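Local atomic coordinates of putative phospholipase A2 (Oryza sativa, PDB entry 2WG9), a protein that probably catalyses the calcium-dependent hydrolysis of the 2-acyl ester bond of phosphoglycerides, releasing a lysophospholipid and a free fatty acid. Residues Q17-T22 and G46-R51; L34-Y39 and D54-C59. All coordinates share one frame; numbering follows the deposited sequence.

Contact 1: Q17-T22 and G46-R51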
ATOM      1  N   GLN A  17      -6.987  14.923   9.267  1.00 37.91           N
ATOM      2  CA  GLN A  17      -7.986  14.117   9.978  1.00 36.30           C
ATOM      3  C   GLN A  17      -8.251  12.806   9.213  1.00 34.45           C
ATOM      4  O   GLN A  17      -8.111  12.762   7.983  1.00 34.60           O
ATOM      5  CB  GLN A  17      -9.293  14.907  10.172  1.00 36.74           C
ATOM      6  CG  GLN A  17      -9.198  16.094  11.154  1.00 38.58           C
ATOM      7  CD  GLN A  17     -10.492  16.921  11.247  1.00 41.31           C
ATOM      8  OE1 GLN A  17     -11.198  17.123  10.251  1.00 42.23           O
ATOM      9  NE2 GLN A  17     -10.796  17.410  12.449  1.00 41.67           N
ATOM     10  N   GLY A  18      -8.613  11.747   9.939  1.00 31.80           N
ATOM     11  CA  GLY A  18      -8.970  10.461   9.323  1.00 28.48           C
ATOM     12  C   GLY A  18      -7.787   9.696   8.748  1.00 26.06           C
ATOM     13  O   GLY A  18      -7.928   8.962   7.768  1.00 25.93           O
ATOM     14  N   CYS A  19      -6.626   9.867   9.375  1.00 23.62           N
ATOM     15  CA  CYS A  19      -5.370   9.305   8.896  1.00 21.02           C
ATOM     16  C   CYS A  19      -4.534   8.787  10.064  1.00 19.98           C
ATOM     17  O   CYS A  19      -4.778   9.150  11.223  1.00 19.36           O
ATOM     18  CB  CYS A  19      -4.597  10.367   8.102  1.00 20.96           C
ATOM     19  SG  CYS A  19      -4.417  11.955   8.976  1.00 18.46           S
ATOM     20  N   SER A  20      -3.545   7.946   9.760  1.00 18.23           N
ATOM     21  CA  SER A  20      -2.723   7.329  10.798  1.00 17.00           C
ATOM     22  C   SER A  20      -1.402   8.051  11.047  1.00 16.62           C
ATOM     23  O   SER A  20      -0.760   8.528  10.112  1.00 16.39           O
ATOM     24  CB  SER A  20      -2.437   5.866  10.448  1.00 16.51           C
ATOM     25  OG  SER A  20      -1.510   5.293  11.351  1.00 15.46           O
ATOM     26  N   ARG A  21      -1.007   8.102  12.315  1.00 16.22           N
ATOM     27  CA  ARG A  21       0.334   8.519  12.723  1.00 16.33           C
ATOM     28  C   ARG A  21       1.037   7.389  13.490  1.00 15.95           C
ATOM     29  O   ARG A  21       2.059   7.619  14.138  1.00 16.03           O
ATOM     30  CB  ARG A  21       0.269   9.779  13.601  1.00 16.47           C
ATOM     31  CG  ARG A  21      -0.590  10.912  13.040  1.00 17.60           C
ATOM     32  CD  ARG A  21      -0.442  12.195  13.858  1.00 19.63           C
ATOM     33  NE  ARG A  21      -1.302  13.268  13.357  1.00 20.83           N
ATOM     34  CZ  ARG A  21      -0.984  14.102  12.368  1.00 22.92           C
ATOM     35  NH1 ARG A  21      -1.847  15.042  11.998  1.00 23.43           N
ATOM     36  NH2 ARG A  21       0.189  14.008  11.747  1.00 22.69           N
ATOM     37  N   THR A  22       0.494   6.172  13.383  1.00 15.60           N
ATOM     38  CA  THR A  22       0.984   5.024  14.147  0.50 15.66           C
ATOM     39  C   THR A  22       1.321   3.842  13.239  1.00 15.55           C
ATOM     40  O   THR A  22       0.600   3.555  12.288  1.00 15.38           O
ATOM     41  CB  THR A  22      -0.029   4.588  15.259  0.50 15.60           C
ATOM     42  OG1 THR A  22       0.220   3.231  15.653  0.50 16.24           O
ATOM     43  CG2 THR A  22      -1.450   4.684  14.770  0.50 15.03           C
ATOM     44  N   GLY A  46      -1.453   7.384   5.877  1.00 14.70           N
ATOM     45  CA  GLY A  46      -0.778   8.208   6.864  1.00 14.22           C
ATOM     46  C   GLY A  46      -1.134   9.675   6.711  1.00 14.05           C
ATOM     47  O   GLY A  46      -1.473  10.137   5.616  1.00 13.35           O
ATOM     48  N   CYS A  47      -1.067  10.401   7.820  1.00 13.85           N
ATOM     49  CA  CYS A  47      -1.322  11.834   7.816  1.00 14.49           C
ATOM     50  C   CYS A  47      -0.216  12.544   7.029  1.00 14.26           C
ATOM     51  O   CYS A  47       0.897  12.028   6.934  1.00 13.70           O
ATOM     52  CB  CYS A  47      -1.421  12.353   9.254  1.00 14.82           C
ATOM     53  SG  CYS A  47      -2.829  11.642  10.187  1.00 17.41           S
ATOM     54  N   PRO A  48      -0.528  13.709   6.423  1.00 14.48           N
ATOM     55  CA  PRO A  48       0.499  14.424   5.655  1.00 14.00           C
ATOM     56  C   PRO A  48       1.789  14.624   6.451  1.00 13.49           C
ATOM     57  O   PRO A  48       1.757  14.997   7.636  1.00 13.43           O
ATOM     58  CB  PRO A  48      -0.179  15.754   5.322  1.00 14.48           C
ATOM     59  CG  PRO A  48      -1.649  15.408   5.282  1.00 15.22           C
ATOM     60  CD  PRO A  48      -1.831  14.403   6.383  1.00 14.17           C
ATOM     61  N   GLY A  49       2.913  14.316   5.813  1.00 13.10           N
ATOM     62  CA  GLY A  49       4.222  14.481   6.427  1.00 12.38           C
ATOM     63  C   GLY A  49       4.735  13.294   7.221  1.00 12.45           C
ATOM     64  O   GLY A  49       5.913  13.262   7.563  1.00 12.18           O
ATOM     65  N   GLU A  50       3.862  12.318   7.516  1.00 12.02           N
ATOM     66  CA  GLU A  50       4.242  11.152   8.336  1.00 11.92           C
ATOM     67  C   GLU A  50       5.227  10.247   7.625  1.00 11.61           C
ATOM     68  O   GLU A  50       4.955   9.761   6.518  1.00 11.66           O
ATOM     69  CB  GLU A  50       3.021  10.313   8.745  1.00 12.26           C
ATOM     70  CG  GLU A  50       2.095  10.958   9.771  1.00 12.76           C
ATOM     71  CD  GLU A  50       2.736  11.117  11.135  1.00 13.92           C
ATOM     72  OE1 GLU A  50       3.495  10.227  11.561  1.00 14.74           O
ATOM     73  OE2 GLU A  50       2.470  12.140  11.790  1.00 15.57           O
ATOM     74  N   ARG A  51       6.368  10.015   8.262  1.00 11.24           N
ATOM     75  CA  ARG A  51       7.381   9.126   7.710  0.50 11.42           C
ATOM     76  C   ARG A  51       6.864   7.686   7.719  1.00 11.35           C
ATOM     77  O   ARG A  51       6.241   7.269   8.694  1.00 10.86           O
ATOM     78  CB  ARG A  51       8.679   9.223   8.518  0.50 11.45           C
ATOM     79  CG  ARG A  51       9.884   8.740   7.751  0.50 11.40           C
ATOM     80  CD  ARG A  51      11.036   8.329   8.634  0.50 10.51           C
ATOM     81  NE  ARG A  51      12.019   7.582   7.842  0.50  9.67           N
ATOM     82  CZ  ARG A  51      13.142   7.058   8.320  0.50  9.23           C
ATOM     83  NH1 ARG A  51      13.951   6.401   7.505  0.50  9.49           N
ATOM     84  NH2 ARG A  51      13.463   7.191   9.602  0.50  9.76           N
TER
HETATM   85  O   HOH W   1       0.072  15.901   9.493  1.00 19.30           O
HETATM   86  O   HOH W   2       4.181   9.847  14.131  1.00 25.99           O
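Arg21 lays its guanidinium over the Cys47 side chain, so that CB of Cys47 rests beneath one face of the group, toward its rim, 3.4 Å from Arg21 NH2. The chain of Arg21 is extended from CG to NE and carries its methylenes past the Glu50 carboxylate, with Arg21 CG 3.5 Å from Glu50 OE2. Arg21 NH2 then closes a salt bridge of 2.9 Å to Glu50 OE2. The acceptor lies in the guanidinium plane, but it is met on its anti side, and the two flat groups stand 71° apart. Glu50 reaches this position by a bend at chi2 (-67°), which folds the carboxylate back against Arg21. Its other oxygen, OE1, pairs with Lys38, and a water links it to Arg21 O; a second water joins Arg21 NH2 to Pro48 O. A glutamine in place of Glu50 would probably remove the charge that Arg21 and Lys38 share, leaving Arg21 little more than its long, weak pairing to Asp16.

Below this charged layer the Cys19–Cys47 disulfide ties the loops covalently, its chi3 of 97° close to the relaxed value. Next to it Cys47 N donates to Ser20 O (3.0 Å), one bond of a single beta bridge pairing Ser20 with Gly46; Ser45 adds a further backbone bond to Ser20. Ser20 OG accepts from Thr22 N in an ST turn and also bonds Tyr44, a calcium ligand through its backbone. A type II turn from Cys47 to Glu50, with Gly49 at positive phi, completes a disulfide-linked loop pair beside the calcium-binding loop of this secreted phospholipase A2.

Contact 2: L34-Y39 and D54-C59. With CA (calcium ion), chain C.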
ATOM      1  N   LEU A  34      -6.263  -5.750   6.330  1.00 13.77           N
ATOM      2  CA  LEU A  34      -4.843  -5.492   6.575  0.50 13.87           C
ATOM      3  C   LEU A  34      -4.587  -4.019   6.916  1.00 13.72           C
ATOM      4  O   LEU A  34      -5.062  -3.125   6.211  1.00 13.90           O
ATOM      5  CB  LEU A  34      -4.037  -5.903   5.334  0.50 14.00           C
ATOM      6  CG  LEU A  34      -2.521  -6.119   5.393  0.50 14.41           C
ATOM      7  CD1 LEU A  34      -2.115  -7.169   4.367  0.50 14.66           C
ATOM      8  CD2 LEU A  34      -1.753  -4.828   5.162  0.50 13.91           C
ATOM      9  N   ARG A  35      -3.847  -3.783   8.000  1.00 13.27           N
ATOM     10  CA  ARG A  35      -3.316  -2.459   8.318  1.00 13.08           C
ATOM     11  C   ARG A  35      -1.886  -2.618   8.808  1.00 12.63           C
ATOM     12  O   ARG A  35      -1.642  -3.205   9.862  1.00 12.64           O
ATOM     13  CB  ARG A  35      -4.169  -1.725   9.356  1.00 13.02           C
ATOM     14  CG  ARG A  35      -5.486  -1.256   8.802  1.00 13.15           C
ATOM     15  CD  ARG A  35      -6.242  -0.419   9.787  1.00 13.37           C
ATOM     16  NE  ARG A  35      -7.464   0.094   9.184  1.00 14.18           N
ATOM     17  CZ  ARG A  35      -8.446   0.683   9.860  1.00 13.98           C
ATOM     18  NH1 ARG A  35      -8.357   0.840  11.176  1.00 12.49           N
ATOM     19  NH2 ARG A  35      -9.520   1.113   9.211  1.00 12.89           N
ATOM     20  N   TYR A  36      -0.949  -2.090   8.024  1.00 12.26           N
ATOM     21  CA  TYR A  36       0.477  -2.300   8.242  1.00 11.88           C
ATOM     22  C   TYR A  36       1.183  -0.962   8.064  1.00 11.97           C
ATOM     23  O   TYR A  36       0.982  -0.275   7.052  1.00 11.35           O
ATOM     24  CB  TYR A  36       0.983  -3.333   7.223  1.00 11.97           C
ATOM     25  CG  TYR A  36       2.454  -3.648   7.245  1.00 11.52           C
ATOM     26  CD1 TYR A  36       2.918  -4.882   7.722  1.00 12.27           C
ATOM     27  CD2 TYR A  36       3.390  -2.737   6.745  1.00 11.12           C
ATOM     28  CE1 TYR A  36       4.277  -5.184   7.721  1.00 11.41           C
ATOM     29  CE2 TYR A  36       4.745  -3.027   6.747  1.00 11.10           C
ATOM     30  CZ  TYR A  36       5.184  -4.249   7.231  1.00 11.81           C
ATOM     31  OH  TYR A  36       6.533  -4.527   7.223  1.00 12.37           O
ATOM     32  N   GLY A  37       2.011  -0.605   9.049  1.00 11.53           N
ATOM     33  CA  GLY A  37       2.681   0.694   9.060  1.00 11.47           C
ATOM     34  C   GLY A  37       1.637   1.791   9.158  1.00 11.36           C
ATOM     35  O   GLY A  37       0.591   1.596   9.789  1.00 11.40           O
ATOM     36  N   LYS A  38       1.917   2.937   8.537  1.00 10.94           N
ATOM     37  CA  LYS A  38       0.984   4.065   8.523  1.00 10.80           C
ATOM     38  C   LYS A  38       0.196   4.118   7.211  1.00 10.68           C
ATOM     39  O   LYS A  38      -0.791   4.856   7.112  1.00 10.48           O
ATOM     40  CB  LYS A  38       1.731   5.399   8.725  1.00 10.65           C
ATOM     41  CG  LYS A  38       2.379   5.595  10.091  1.00 10.60           C
ATOM     42  CD  LYS A  38       3.342   6.783  10.051  1.00 11.33           C
ATOM     43  CE  LYS A  38       4.182   6.900  11.313  1.00 12.26           C
ATOM     44  NZ  LYS A  38       5.114   8.090  11.257  1.00 12.68           N
ATOM     45  N   TYR A  39       0.631   3.336   6.211  1.00 10.44           N
ATOM     46  CA  TYR A  39       0.134   3.476   4.830  1.00 10.37           C
ATOM     47  C   TYR A  39      -0.451   2.213   4.165  1.00 10.64           C
ATOM     48  O   TYR A  39      -1.295   2.329   3.284  1.00 10.34           O
ATOM     49  CB  TYR A  39       1.234   4.062   3.915  1.00 10.16           C
ATOM     50  CG  TYR A  39       1.636   5.484   4.257  1.00  9.96           C
ATOM     51  CD1 TYR A  39       2.715   5.746   5.109  1.00  9.35           C
ATOM     52  CD2 TYR A  39       0.937   6.571   3.725  1.00  9.44           C
ATOM     53  CE1 TYR A  39       3.084   7.067   5.422  1.00  9.67           C
ATOM     54  CE2 TYR A  39       1.294   7.890   4.040  1.00 10.18           C
ATOM     55  CZ  TYR A  39       2.361   8.129   4.887  1.00  9.42           C
ATOM     56  OH  TYR A  39       2.711   9.434   5.193  1.00 10.32           O
ATOM     57  N   ASP A  54       8.701   1.507   7.474  1.00 11.66           N
ATOM     58  CA  ASP A  54       9.754   0.674   6.889  1.00 11.49           C
ATOM     59  C   ASP A  54       9.658   0.779   5.371  1.00 11.31           C
ATOM     60  O   ASP A  54       8.898   1.621   4.861  1.00 11.03           O
ATOM     61  CB  ASP A  54       9.686  -0.792   7.380  1.00 11.60           C
ATOM     62  CG  ASP A  54       8.416  -1.526   6.944  1.00 12.89           C
ATOM     63  OD1 ASP A  54       7.547  -0.955   6.241  1.00 10.89           O
ATOM     64  OD2 ASP A  54       8.290  -2.711   7.323  1.00 14.08           O
ATOM     65  N   ALA A  55      10.429  -0.047   4.661  1.00 10.93           N
ATOM     66  CA  ALA A  55      10.478  -0.024   3.194  1.00 10.90           C
ATOM     67  C   ALA A  55       9.141  -0.386   2.556  1.00 10.74           C
ATOM     68  O   ALA A  55       8.712   0.251   1.589  1.00 11.02           O
ATOM     69  CB  ALA A  55      11.578  -0.958   2.677  1.00 10.55           C
ATOM     70  N   LEU A  56       8.485  -1.413   3.099  1.00 10.91           N
ATOM     71  CA  LEU A  56       7.156  -1.803   2.618  1.00 10.61           C
ATOM     72  C   LEU A  56       6.146  -0.680   2.828  1.00 10.41           C
ATOM     73  O   LEU A  56       5.372  -0.369   1.925  1.00 10.12           O
ATOM     74  CB  LEU A  56       6.675  -3.105   3.275  1.00 10.49           C
ATOM     75  CG  LEU A  56       5.338  -3.678   2.774  1.00 10.72           C
ATOM     76  CD1 LEU A  56       5.336  -3.921   1.261  1.00 11.40           C
ATOM     77  CD2 LEU A  56       4.985  -4.960   3.532  1.00 10.92           C
ATOM     78  N   ASP A  57       6.163  -0.071   4.010  1.00 10.14           N
ATOM     79  CA  ASP A  57       5.266   1.054   4.294  1.00 10.17           C
ATOM     80  C   ASP A  57       5.503   2.219   3.320  1.00 10.16           C
ATOM     81  O   ASP A  57       4.554   2.885   2.875  1.00  9.67           O
ATOM     82  CB  ASP A  57       5.446   1.508   5.741  1.00 10.01           C
ATOM     83  CG  ASP A  57       4.252   2.265   6.268  1.00 10.52           C
ATOM     84  OD1 ASP A  57       3.131   2.041   5.763  1.00 10.33           O
ATOM     85  OD2 ASP A  57       4.437   3.077   7.205  1.00  9.87           O
ATOM     86  N   ALA A  58       6.773   2.452   2.986  1.00 10.07           N
ATOM     87  CA  ALA A  58       7.141   3.489   2.018  1.00 10.18           C
ATOM     88  C   ALA A  58       6.578   3.209   0.622  1.00 10.20           C
ATOM     89  O   ALA A  58       6.107   4.126  -0.045  1.00  9.55           O
ATOM     90  CB  ALA A  58       8.670   3.686   1.975  1.00  9.99           C
ATOM     91  N   CYS A  59       6.605   1.944   0.195  1.00 10.58           N
ATOM     92  CA  CYS A  59       5.968   1.547  -1.067  1.00 11.00           C
ATOM     93  C   CYS A  59       4.490   1.935  -1.074  1.00 10.79           C
ATOM     94  O   CYS A  59       3.989   2.490  -2.054  1.00 11.17           O
ATOM     95  CB  CYS A  59       6.104   0.036  -1.311  1.00 11.28           C
ATOM     96  SG  CYS A  59       7.778  -0.553  -1.558  1.00 12.12           S
TER
HETATM   97 CA    CA C 201      -3.211   2.658   2.138  0.70 14.09          CA
HETATM   98  O   HOH W   3      -5.227   3.505   1.147  1.00 21.46           O
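Asp57 OD2 is gripped by two backbone amides, accepting from Lys38 N at 2.9 Å and from Cys53 N. The Lys38 bond is almost straight (176°), though tilted from the carboxylate plane. Tyr39 N reaches the syn lone pair of Asp57 OD1 at 2.9 Å along a more bent path, so three backbone amides hold the buried carboxylate. Gly37 CA lies 3.5 Å from Asp57 OD2, leaving no room for a side chain.

Asp54 is the N-cap of helix 55-68, its OD1 accepting from Asp57 N. Its OD2 bonds Thr94 OG1 and receives the Tyr36 hydroxyl on the syn side in a very short bond of 2.5 Å from OH. The Tyr36 ring is carried across to the helix by a chi1 of 178°, which puts CG opposite the backbone N, and Leu56 CD2 makes a CH-pi contact over one face, 4.0 Å from the ring centroid. Tyr39 O binds the calcium ion at 2.3 Å, which is also bound by Gly41 O, Tyr44 O, Asp64 OD2 and a water.

The axes of strand 35-37 and of helix residues 55-59 approach to 8.1 Å, their N-to-C directions 113° apart. The strand pairs with strand 24-26, while Tyr36 also touches helix 102-125, and Leu56 packs on helix 77-88.

Contact 2 lies in the core, its centre about 6 Å from the centre of the chain, and joins a strand to a helix; the centre of contact 1 is about 14 Å out, and this partly buried contact joins two loops without regular structure. Their chemistry follows: contact 1 relies on a covalent bond, waters and an ion pair at the surface, contact 2 on a buried carboxylate satisfied by backbone amides and on aromatic packing. Their segments alternate along the chain and touch directly. The Glu50–Lys38 salt bridge joins them, and Glu50 O probably accepts from Tyr39 OH, so loop 46-51 is bonded to Lys38 and to the calcium ligand Tyr39.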